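Local atomic coordinates of crossover junction endodeoxyribonuclease Hjc (Sulfolobus solfataricus, PDB entry 4TKD), a protein that resolves Holliday junctions during genetic recombination, as a magnesium-dependent homodimeric endonuclease that places paired nicks in opposing strands of four-way DNA junctions. Residues 22-27 with 45-50; 51-56 with 76-81; 84-89 with 97-102. One frame throughout, in Å; residues are numbered along the deposited sequence.

Interaction 1 of 3, residues 22-27 with 45-50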
loop_
_atom_site.group_PDB
_atom_site.type_symbol
_atom_site.label_atom_id
_atom_site.label_comp_id
_atom_site.label_asym_id
_atom_site.label_seq_id
_atom_site.Cartn_x
_atom_site.Cartn_y
_atom_site.Cartn_z
ATOM N N LYS C 22 3.303 3.091 -23.112
ATOM C CA LYS C 22 2.440 3.786 -22.153
ATOM C C LYS C 22 3.122 4.988 -21.464
ATOM O O LYS C 22 2.545 5.564 -20.549
ATOM C CB LYS C 22 1.847 2.811 -21.112
ATOM C CG LYS C 22 1.075 1.617 -21.678
ATOM C CD LYS C 22 -0.309 1.928 -22.145
ATOM C CE LYS C 22 -1.066 0.628 -22.330
ATOM N NZ LYS C 22 -2.096 0.743 -23.400
ATOM N N GLY C 23 4.323 5.370 -21.918
ATOM C CA GLY C 23 5.050 6.516 -21.373
ATOM C C GLY C 23 5.933 6.255 -20.163
ATOM O O GLY C 23 6.302 7.201 -19.460
ATOM N N PHE C 24 6.308 4.987 -19.920
ATOM C CA PHE C 24 7.181 4.624 -18.804
ATOM C C PHE C 24 8.641 4.621 -19.218
ATOM O O PHE C 24 8.957 4.207 -20.336
ATOM C CB PHE C 24 6.830 3.214 -18.257
ATOM C CG PHE C 24 5.593 3.110 -17.393
ATOM C CD1 PHE C 24 4.328 3.082 -17.959
ATOM C CD2 PHE C 24 5.695 3.010 -16.015
ATOM C CE1 PHE C 24 3.187 2.977 -17.162
ATOM C CE2 PHE C 24 4.550 2.938 -15.214
ATOM C CZ PHE C 24 3.302 2.923 -15.794
ATOM N N ALA C 25 9.528 5.020 -18.277
ATOM C CA ALA C 25 10.990 4.933 -18.375
ATOM C C ALA C 25 11.239 3.540 -17.799
ATOM O O ALA C 25 10.849 3.259 -16.656
ATOM C CB ALA C 25 11.666 5.992 -17.505
ATOM N N VAL C 26 11.733 2.627 -18.641
ATOM C CA VAL C 26 11.878 1.222 -18.271
ATOM C C VAL C 26 13.320 0.760 -18.352
ATOM O O VAL C 26 14.021 1.041 -19.330
ATOM C CB VAL C 26 10.933 0.282 -19.087
ATOM C CG1 VAL C 26 10.922 -1.129 -18.517
ATOM C CG2 VAL C 26 9.512 0.830 -19.166
ATOM N N VAL C 27 13.733 0.002 -17.328
ATOM C CA VAL C 27 15.060 -0.570 -17.224
ATOM C C VAL C 27 14.955 -2.050 -16.838
ATOM O O VAL C 27 14.066 -2.436 -16.083
ATOM C CB VAL C 27 15.982 0.272 -16.276
ATOM C CG1 VAL C 27 15.579 0.153 -14.817
ATOM C CG2 VAL C 27 17.440 -0.087 -16.445
ATOM N N ALA C 45 9.922 -0.109 -13.940
ATOM C CA ALA C 45 9.247 0.845 -14.807
ATOM C C ALA C 45 8.839 2.054 -13.992
ATOM O O ALA C 45 8.277 1.918 -12.910
ATOM C CB ALA C 45 8.040 0.203 -15.467
ATOM N N LEU C 46 9.178 3.230 -14.492
ATOM C CA LEU C 46 8.926 4.477 -13.784
ATOM C C LEU C 46 8.164 5.466 -14.650
ATOM O O LEU C 46 8.485 5.633 -15.829
ATOM C CB LEU C 46 10.255 5.125 -13.342
ATOM C CG LEU C 46 11.347 4.225 -12.769
ATOM C CD1 LEU C 46 12.721 4.954 -12.784
ATOM C CD2 LEU C 46 10.951 3.681 -11.364
ATOM N N LYS C 47 7.175 6.137 -14.058
ATOM C CA LYS C 47 6.395 7.152 -14.754
ATOM C C LYS C 47 5.944 8.189 -13.758
ATOM O O LYS C 47 5.129 7.889 -12.898
ATOM C CB LYS C 47 5.192 6.542 -15.501
ATOM C CG LYS C 47 4.542 7.517 -16.467
ATOM C CD LYS C 47 3.321 6.934 -17.147
ATOM C CE LYS C 47 2.663 7.977 -18.013
ATOM N NZ LYS C 47 1.572 7.410 -18.839
ATOM N N ASN C 48 6.499 9.398 -13.878
ATOM C CA ASN C 48 6.192 10.547 -13.044
ATOM C C ASN C 48 5.912 10.201 -11.580
ATOM O O ASN C 48 4.797 10.402 -11.069
ATOM C CB ASN C 48 5.091 11.393 -13.679
ATOM C CG ASN C 48 5.089 12.818 -13.187
ATOM O OD1 ASN C 48 6.148 13.427 -12.930
ATOM N ND2 ASN C 48 3.891 13.377 -13.045
ATOM N N GLY C 49 6.919 9.611 -10.947
ATOM C CA GLY C 49 6.876 9.228 -9.542
ATOM C C GLY C 49 6.216 7.894 -9.241
ATOM O O GLY C 49 6.194 7.486 -8.075
ATOM N N VAL C 50 5.682 7.191 -10.262
ATOM C CA VAL C 50 5.055 5.877 -10.065
ATOM C C VAL C 50 6.079 4.774 -10.377
ATOM O O VAL C 50 6.620 4.725 -11.484
ATOM C CB VAL C 50 3.721 5.682 -10.851
ATOM C CG1 VAL C 50 3.180 4.257 -10.722
ATOM C CG2 VAL C 50 2.685 6.734 -10.460
#
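Ala25 and Leu46 form an antiparallel hydrogen-bonded pair, joined by two short backbone bonds: Ala25 N to Leu46 O and Leu46 N to Ala25 O, each 2.7 Å. The third polar link comes from a side chain. Lys47 turns its CG anti to the backbone N (chi1 -168°) and then runs fully extended past Gly23 until its NZ reaches Lys22 O at 2.7 Å, nearly along the C=O axis. A weak, long ion pair with Glu130 gives the same ammonium a second neighbour.

Lys22 is where the chain leaves helix 10-21, and Gly23, with positive phi, is the C-prime residue of the Schellman motif closing that helix. Lys47 therefore ties the helix end to strand 43-47 of the mixed sheet, part of the PDDEXK nuclease fold. Past Lys47 the chain reverses in a type I' turn, Lys47 to Val50, of the next hairpin.

The apolar contacts centre on Phe24. Lys47 CB sits over one face of its ring, 3.8 Å from the centroid, in a CH-pi contact, while the lysine chain crosses the phenylalanine at about a right angle. Ala45 CB approaches Phe24 CD2 obliquely at 3.7 Å and also meets Val26 CG2. Leu19 of helix 10-21 packs on Phe24, Val26 and Ala45, whereas Ala25 and Leu46 turn to the other side of the sheet, against Ser81 of the second subunit.

Interaction 2 of 3, residues 51-56 with 76-81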
loop_
_atom_site.group_PDB
_atom_site.type_symbol
_atom_site.label_atom_id
_atom_site.label_comp_id
_atom_site.label_asym_id
_atom_site.label_seq_id
_atom_site.Cartn_x
_atom_site.Cartn_y
_atom_site.Cartn_z
ATOM N N ILE C 51 6.318 3.887 -9.385
ATOM C CA ILE C 51 7.294 2.802 -9.461
ATOM C C ILE C 51 6.582 1.465 -9.548
ATOM O O ILE C 51 5.812 1.106 -8.659
ATOM C CB ILE C 51 8.316 2.857 -8.280
ATOM C CG1 ILE C 51 8.984 4.262 -8.157
ATOM C CG2 ILE C 51 9.391 1.748 -8.426
ATOM C CD1 ILE C 51 9.521 4.623 -6.776
ATOM N N ILE C 52 6.856 0.728 -10.633
ATOM C CA ILE C 52 6.320 -0.614 -10.890
ATOM C C ILE C 52 7.511 -1.517 -11.056
ATOM O O ILE C 52 8.463 -1.175 -11.767
ATOM C CB ILE C 52 5.379 -0.662 -12.120
ATOM C CG1 ILE C 52 4.109 0.172 -11.872
ATOM C CG2 ILE C 52 5.105 -2.138 -12.613
ATOM C CD1 ILE C 52 3.409 0.500 -13.064
ATOM N N LEU C 53 7.478 -2.632 -10.352
ATOM C CA LEU C 53 8.560 -3.606 -10.285
ATOM C C LEU C 53 8.012 -4.962 -10.689
ATOM O O LEU C 53 7.014 -5.401 -10.135
ATOM C CB LEU C 53 9.146 -3.659 -8.840
ATOM C CG LEU C 53 9.554 -2.314 -8.222
ATOM C CD1 LEU C 53 9.796 -2.442 -6.758
ATOM C CD2 LEU C 53 10.767 -1.743 -8.914
ATOM N N ILE C 54 8.668 -5.621 -11.640
ATOM C CA ILE C 54 8.196 -6.917 -12.128
ATOM C C ILE C 54 9.284 -7.975 -12.057
ATOM O O ILE C 54 10.367 -7.780 -12.605
ATOM C CB ILE C 54 7.610 -6.754 -13.578
ATOM C CG1 ILE C 54 6.415 -5.765 -13.603
ATOM C CG2 ILE C 54 7.192 -8.107 -14.172
ATOM C CD1 ILE C 54 6.213 -5.053 -14.908
ATOM N N GLU C 55 8.982 -9.101 -11.399
ATOM C CA GLU C 55 9.862 -10.260 -11.317
ATOM C C GLU C 55 9.299 -11.340 -12.248
ATOM O O GLU C 55 8.149 -11.753 -12.078
ATOM C CB GLU C 55 10.007 -10.778 -9.866
ATOM C CG GLU C 55 11.152 -11.776 -9.688
ATOM C CD GLU C 55 12.572 -11.263 -9.826
ATOM O OE1 GLU C 55 12.778 -10.067 -10.139
ATOM O OE2 GLU C 55 13.496 -12.068 -9.597
ATOM N N MET C 56 10.079 -11.736 -13.270
ATOM C CA MET C 56 9.663 -12.732 -14.258
ATOM C C MET C 56 9.821 -14.105 -13.687
ATOM O O MET C 56 10.885 -14.422 -13.134
ATOM C CB MET C 56 10.484 -12.639 -15.553
ATOM C CG MET C 56 10.312 -11.349 -16.348
ATOM S SD MET C 56 8.596 -10.845 -16.678
ATOM C CE MET C 56 7.999 -12.233 -17.672
ATOM N N GLU C 76 12.107 -6.414 -0.151
ATOM C CA GLU C 76 12.863 -5.358 0.515
ATOM C C GLU C 76 13.129 -4.163 -0.439
ATOM O O GLU C 76 12.970 -3.003 -0.043
ATOM C CB GLU C 76 14.177 -5.923 1.085
ATOM C CG GLU C 76 14.137 -6.455 2.513
ATOM C CD GLU C 76 13.567 -5.526 3.569
ATOM O OE1 GLU C 76 12.343 -5.621 3.785
ATOM O OE2 GLU C 76 14.335 -4.850 4.284
ATOM N N PHE C 77 13.498 -4.453 -1.690
ATOM C CA PHE C 77 13.715 -3.432 -2.733
ATOM C C PHE C 77 12.387 -2.674 -2.926
ATOM O O PHE C 77 12.394 -1.448 -2.896
ATOM C CB PHE C 77 14.149 -4.116 -4.053
ATOM C CG PHE C 77 14.637 -3.221 -5.169
ATOM C CD1 PHE C 77 13.735 -2.570 -6.007
ATOM C CD2 PHE C 77 16.003 -3.043 -5.392
ATOM C CE1 PHE C 77 14.187 -1.746 -7.041
ATOM C CE2 PHE C 77 16.453 -2.200 -6.414
ATOM C CZ PHE C 77 15.542 -1.569 -7.242
ATOM N N ALA C 78 11.246 -3.414 -3.063
ATOM C CA ALA C 78 9.892 -2.859 -3.206
ATOM C C ALA C 78 9.482 -1.974 -2.043
ATOM O O ALA C 78 8.906 -0.909 -2.268
ATOM C CB ALA C 78 8.876 -3.975 -3.382
ATOM N N ARG C 79 9.759 -2.432 -0.805
ATOM C CA ARG C 79 9.413 -1.716 0.417
ATOM C C ARG C 79 10.207 -0.392 0.529
ATOM O O ARG C 79 9.625 0.661 0.829
ATOM C CB ARG C 79 9.646 -2.598 1.648
ATOM C CG ARG C 79 9.281 -1.911 2.974
ATOM C CD ARG C 79 9.746 -2.659 4.231
ATOM N NE ARG C 79 11.198 -2.874 4.287
ATOM C CZ ARG C 79 12.095 -1.953 4.621
ATOM N NH1 ARG C 79 11.708 -0.721 4.932
ATOM N NH2 ARG C 79 13.386 -2.250 4.631
ATOM N N LYS C 80 11.524 -0.459 0.315
ATOM C CA LYS C 80 12.426 0.711 0.378
ATOM C C LYS C 80 12.116 1.725 -0.696
ATOM O O LYS C 80 12.076 2.922 -0.418
ATOM C CB LYS C 80 13.891 0.284 0.285
ATOM C CG LYS C 80 14.392 -0.387 1.562
ATOM C CD LYS C 80 15.737 -0.999 1.320
ATOM C CE LYS C 80 16.284 -1.576 2.593
ATOM N NZ LYS C 80 17.457 -2.433 2.313
ATOM N N SER C 81 11.873 1.254 -1.924
ATOM C CA SER C 81 11.564 2.116 -3.073
ATOM C C SER C 81 10.180 2.763 -3.002
ATOM O O SER C 81 9.980 3.814 -3.593
ATOM C CB SER C 81 11.679 1.318 -4.371
ATOM O OG SER C 81 10.655 0.339 -4.438
#
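Leu53 packs both its methyl groups against the inner side of helix 76-81. Leu53 CD1 comes down on the helix backbone, 3.6 Å from Ala78 CA, touches Ala78 CB and Ser81 OG as well, and grazes the Phe77 ring. Leu53 CD2 lies at the edge of that ring, 3.9 Å from Phe77 CE1 and near the ring plane. Phe77 can offer this edge because its CG stands anti to the backbone N (chi1 -170°), bringing the end of the ring closer to the strand than its own CB direction would suggest.

Two residues earlier on the strand, Ile51 reaches the last turn of the helix through its CD1 methyl, 3.3 Å from Ser81 O, a close van der Waals approach. Ser81 OG is buried here and does not rely on the strand for partners: Phe77 O lies 2.9 Å from Ser81 OG, Ala78 O is also in range, and Gly83 N bonds to it. Its torsion (chi1 68°) folds the hydroxyl back over the helix. Across the segments the contact is van der Waals packing, with the two axes 10.0 Å apart and running antiparallel at 179°.

Farther along the strand, Glu55, inferred to bind magnesium, bonds to Asp42 N through OE1. Helix 68-81, with strand 64-66 before it, connects the parallel neighbours 50-58 and 84-90 in a beta-alpha-beta crossover. Leu53 also packs on Ile44 and Leu85; the helix lies along one face of the sheet, antiparallel to strand 50-58, while Ile54 and Met56 face helix 10-21.

Interaction 3 of 3, residues 84-89 with 97-102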
loop_
_atom_site.group_PDB
_atom_site.type_symbol
_atom_site.label_atom_id
_atom_site.label_comp_id
_atom_site.label_asym_id
_atom_site.label_seq_id
_atom_site.Cartn_x
_atom_site.Cartn_y
_atom_site.Cartn_z
ATOM N N SER C 84 5.424 -0.818 -6.458
ATOM C CA SER C 84 4.446 -1.902 -6.444
ATOM C C SER C 84 5.104 -3.107 -7.113
ATOM O O SER C 84 5.592 -2.984 -8.239
ATOM C CB SER C 84 3.179 -1.478 -7.171
ATOM O OG SER C 84 2.586 -0.356 -6.535
ATOM N N LEU C 85 5.185 -4.242 -6.380
ATOM C CA LEU C 85 5.836 -5.476 -6.813
ATOM C C LEU C 85 4.849 -6.488 -7.379
ATOM O O LEU C 85 3.817 -6.767 -6.772
ATOM C CB LEU C 85 6.691 -6.080 -5.687
ATOM C CG LEU C 85 7.536 -7.343 -6.013
ATOM C CD1 LEU C 85 8.596 -7.068 -7.083
ATOM C CD2 LEU C 85 8.193 -7.902 -4.773
ATOM N N PHE C 86 5.187 -7.042 -8.549
ATOM C CA PHE C 86 4.371 -8.021 -9.241
ATOM C C PHE C 86 5.224 -9.137 -9.793
ATOM O O PHE C 86 6.386 -8.944 -10.157
ATOM C CB PHE C 86 3.619 -7.375 -10.421
ATOM C CG PHE C 86 2.734 -6.217 -10.055
ATOM C CD1 PHE C 86 3.242 -4.916 -10.020
ATOM C CD2 PHE C 86 1.382 -6.417 -9.769
ATOM C CE1 PHE C 86 2.418 -3.850 -9.698
ATOM C CE2 PHE C 86 0.562 -5.346 -9.432
ATOM C CZ PHE C 86 1.085 -4.074 -9.401
ATOM N N LEU C 87 4.599 -10.308 -9.922
ATOM C CA LEU C 87 5.213 -11.454 -10.562
ATOM C C LEU C 87 4.660 -11.470 -11.987
ATOM O O LEU C 87 3.438 -11.475 -12.186
ATOM C CB LEU C 87 4.853 -12.731 -9.795
ATOM C CG LEU C 87 5.781 -13.956 -9.784
ATOM C CD1 LEU C 87 7.210 -13.614 -9.357
ATOM C CD2 LEU C 87 5.273 -14.969 -8.790
ATOM N N GLY C 88 5.572 -11.379 -12.959
ATOM C CA GLY C 88 5.233 -11.417 -14.375
ATOM C C GLY C 88 5.281 -12.858 -14.812
ATOM O O GLY C 88 6.342 -13.482 -14.737
ATOM N N VAL C 89 4.137 -13.418 -15.205
ATOM C CA VAL C 89 4.083 -14.826 -15.596
ATOM C C VAL C 89 4.730 -15.053 -16.987
ATOM O O VAL C 89 4.259 -14.510 -17.990
ATOM C CB VAL C 89 2.671 -15.471 -15.442
ATOM C CG1 VAL C 89 2.764 -16.985 -15.506
ATOM C CG2 VAL C 89 1.979 -15.037 -14.142
ATOM N N PHE C 97 0.019 -10.474 -14.519
ATOM C CA PHE C 97 0.834 -9.959 -13.439
ATOM C C PHE C 97 0.158 -10.253 -12.101
ATOM O O PHE C 97 -0.984 -9.846 -11.877
ATOM C CB PHE C 97 1.053 -8.447 -13.618
ATOM C CG PHE C 97 1.646 -8.067 -14.943
ATOM C CD1 PHE C 97 3.025 -8.045 -15.135
ATOM C CD2 PHE C 97 0.833 -7.747 -16.012
ATOM C CE1 PHE C 97 3.570 -7.749 -16.384
ATOM C CE2 PHE C 97 1.380 -7.435 -17.254
ATOM C CZ PHE C 97 2.742 -7.451 -17.437
ATOM N N ILE C 98 0.868 -10.960 -11.225
ATOM C CA ILE C 98 0.376 -11.316 -9.898
ATOM C C ILE C 98 0.949 -10.370 -8.847
ATOM O O ILE C 98 2.168 -10.350 -8.671
ATOM C CB ILE C 98 0.620 -12.820 -9.571
ATOM C CG1 ILE C 98 -0.156 -13.714 -10.563
ATOM C CG2 ILE C 98 0.243 -13.152 -8.123
ATOM C CD1 ILE C 98 0.414 -15.131 -10.749
ATOM N N PRO C 99 0.097 -9.596 -8.119
ATOM C CA PRO C 99 0.632 -8.738 -7.035
ATOM C C PRO C 99 1.353 -9.618 -6.024
ATOM O O PRO C 99 0.837 -10.677 -5.656
ATOM C CB PRO C 99 -0.618 -8.089 -6.424
ATOM C CG PRO C 99 -1.681 -8.231 -7.482
ATOM C CD PRO C 99 -1.377 -9.538 -8.165
ATOM N N PHE C 100 2.586 -9.234 -5.643
ATOM C CA PHE C 100 3.401 -10.033 -4.749
ATOM C C PHE C 100 2.738 -10.441 -3.444
ATOM O O PHE C 100 3.057 -11.519 -2.925
ATOM C CB PHE C 100 4.760 -9.394 -4.496
ATOM C CG PHE C 100 5.852 -10.427 -4.479
ATOM C CD1 PHE C 100 6.331 -10.977 -5.666
ATOM C CD2 PHE C 100 6.404 -10.855 -3.279
ATOM C CE1 PHE C 100 7.344 -11.941 -5.647
ATOM C CE2 PHE C 100 7.419 -11.819 -3.260
ATOM C CZ PHE C 100 7.877 -12.360 -4.441
ATOM N N GLU C 101 1.815 -9.595 -2.934
ATOM C CA GLU C 101 1.046 -9.818 -1.699
ATOM C C GLU C 101 0.062 -10.988 -1.783
ATOM O O GLU C 101 -0.380 -11.467 -0.742
ATOM C CB GLU C 101 0.327 -8.552 -1.203
ATOM C CG GLU C 101 -0.221 -7.658 -2.292
ATOM C CD GLU C 101 0.762 -6.572 -2.666
ATOM O OE1 GLU C 101 1.612 -6.855 -3.533
ATOM O OE2 GLU C 101 0.780 -5.509 -2.002
ATOM N N LYS C 102 -0.250 -11.470 -3.007
ATOM C CA LYS C 102 -1.139 -12.613 -3.234
ATOM C C LYS C 102 -0.385 -13.923 -3.020
ATOM O O LYS C 102 -1.030 -14.955 -2.814
ATOM C CB LYS C 102 -1.731 -12.583 -4.656
ATOM C CG LYS C 102 -2.479 -11.296 -5.007
ATOM C CD LYS C 102 -3.987 -11.396 -4.852
ATOM C CE LYS C 102 -4.681 -11.887 -6.109
ATOM N NZ LYS C 102 -6.124 -11.513 -6.126
HETATM O O HOH W 1 1.668 -5.191 -5.850
#
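Backbone bonds pair Leu87 with Ile98, with Leu87 N to Ile98 O at 2.7 Å and Ile98 N to Leu87 O at 2.8 Å. This is the beta hairpin of strands 84-90 and 97-99, which ends the mixed sheet. Past Pro99 the chain turns into a 3-10 segment, yet Phe100 N still bonds Leu85 O at 3.0 Å, arriving from above the carbonyl plane. A water also donates to Leu85 O and, at 2.9 Å, to Glu101 OE1.

Among the apolar contacts, Leu85 and Phe100 lie side by side, pointing the same way. Leu85 CG lies opposite its own backbone N (chi1 -176°), which carries CD2 over one face of the Phe100 ring in a CH-pi contact, 3.8 Å from the centroid. Leu87 CD1 comes to the ring's edge instead, 4.1 Å from Phe100 CE1. With an alanine in place of Phe100, Leu85 CD2 would probably lose its ring face and Leu87 CD1 its edge contact, opening a gap against Ile74 and Ile75 of helix 68-81. Val89 CG2 touches Ile98 CD1 at 3.7 Å, beside Ile64. On the face of Phe86, Phe97 and Pro99, Phe86 CD2 lies 3.7 Å from Pro99 CA, and Phe86 CB meets Phe97 CB; Leu125 packs on both phenylalanines.

In the fold
From the N terminus the chain leaves helix 10-21 and enters strand 25-28, and interaction 1 closes the excursion that returns as strand 43-47. Interaction 2 opens directly afterwards, spanning strand 64-66 and the first half or so of helix 68-81 before the helix comes back to strand 50-58. Interaction 3 closes the short hairpin loop that follows. The three are in series, none nested or crossing. Interactions 1 and 2 touch where Ala45 N probably bonds Ile52 O; 2 and 3 meet where Glu55 O probably bonds Gly88 N. Interactions 1 and 3 stay about 6 Å apart at their nearest atoms, secured to opposite ends of one sheet.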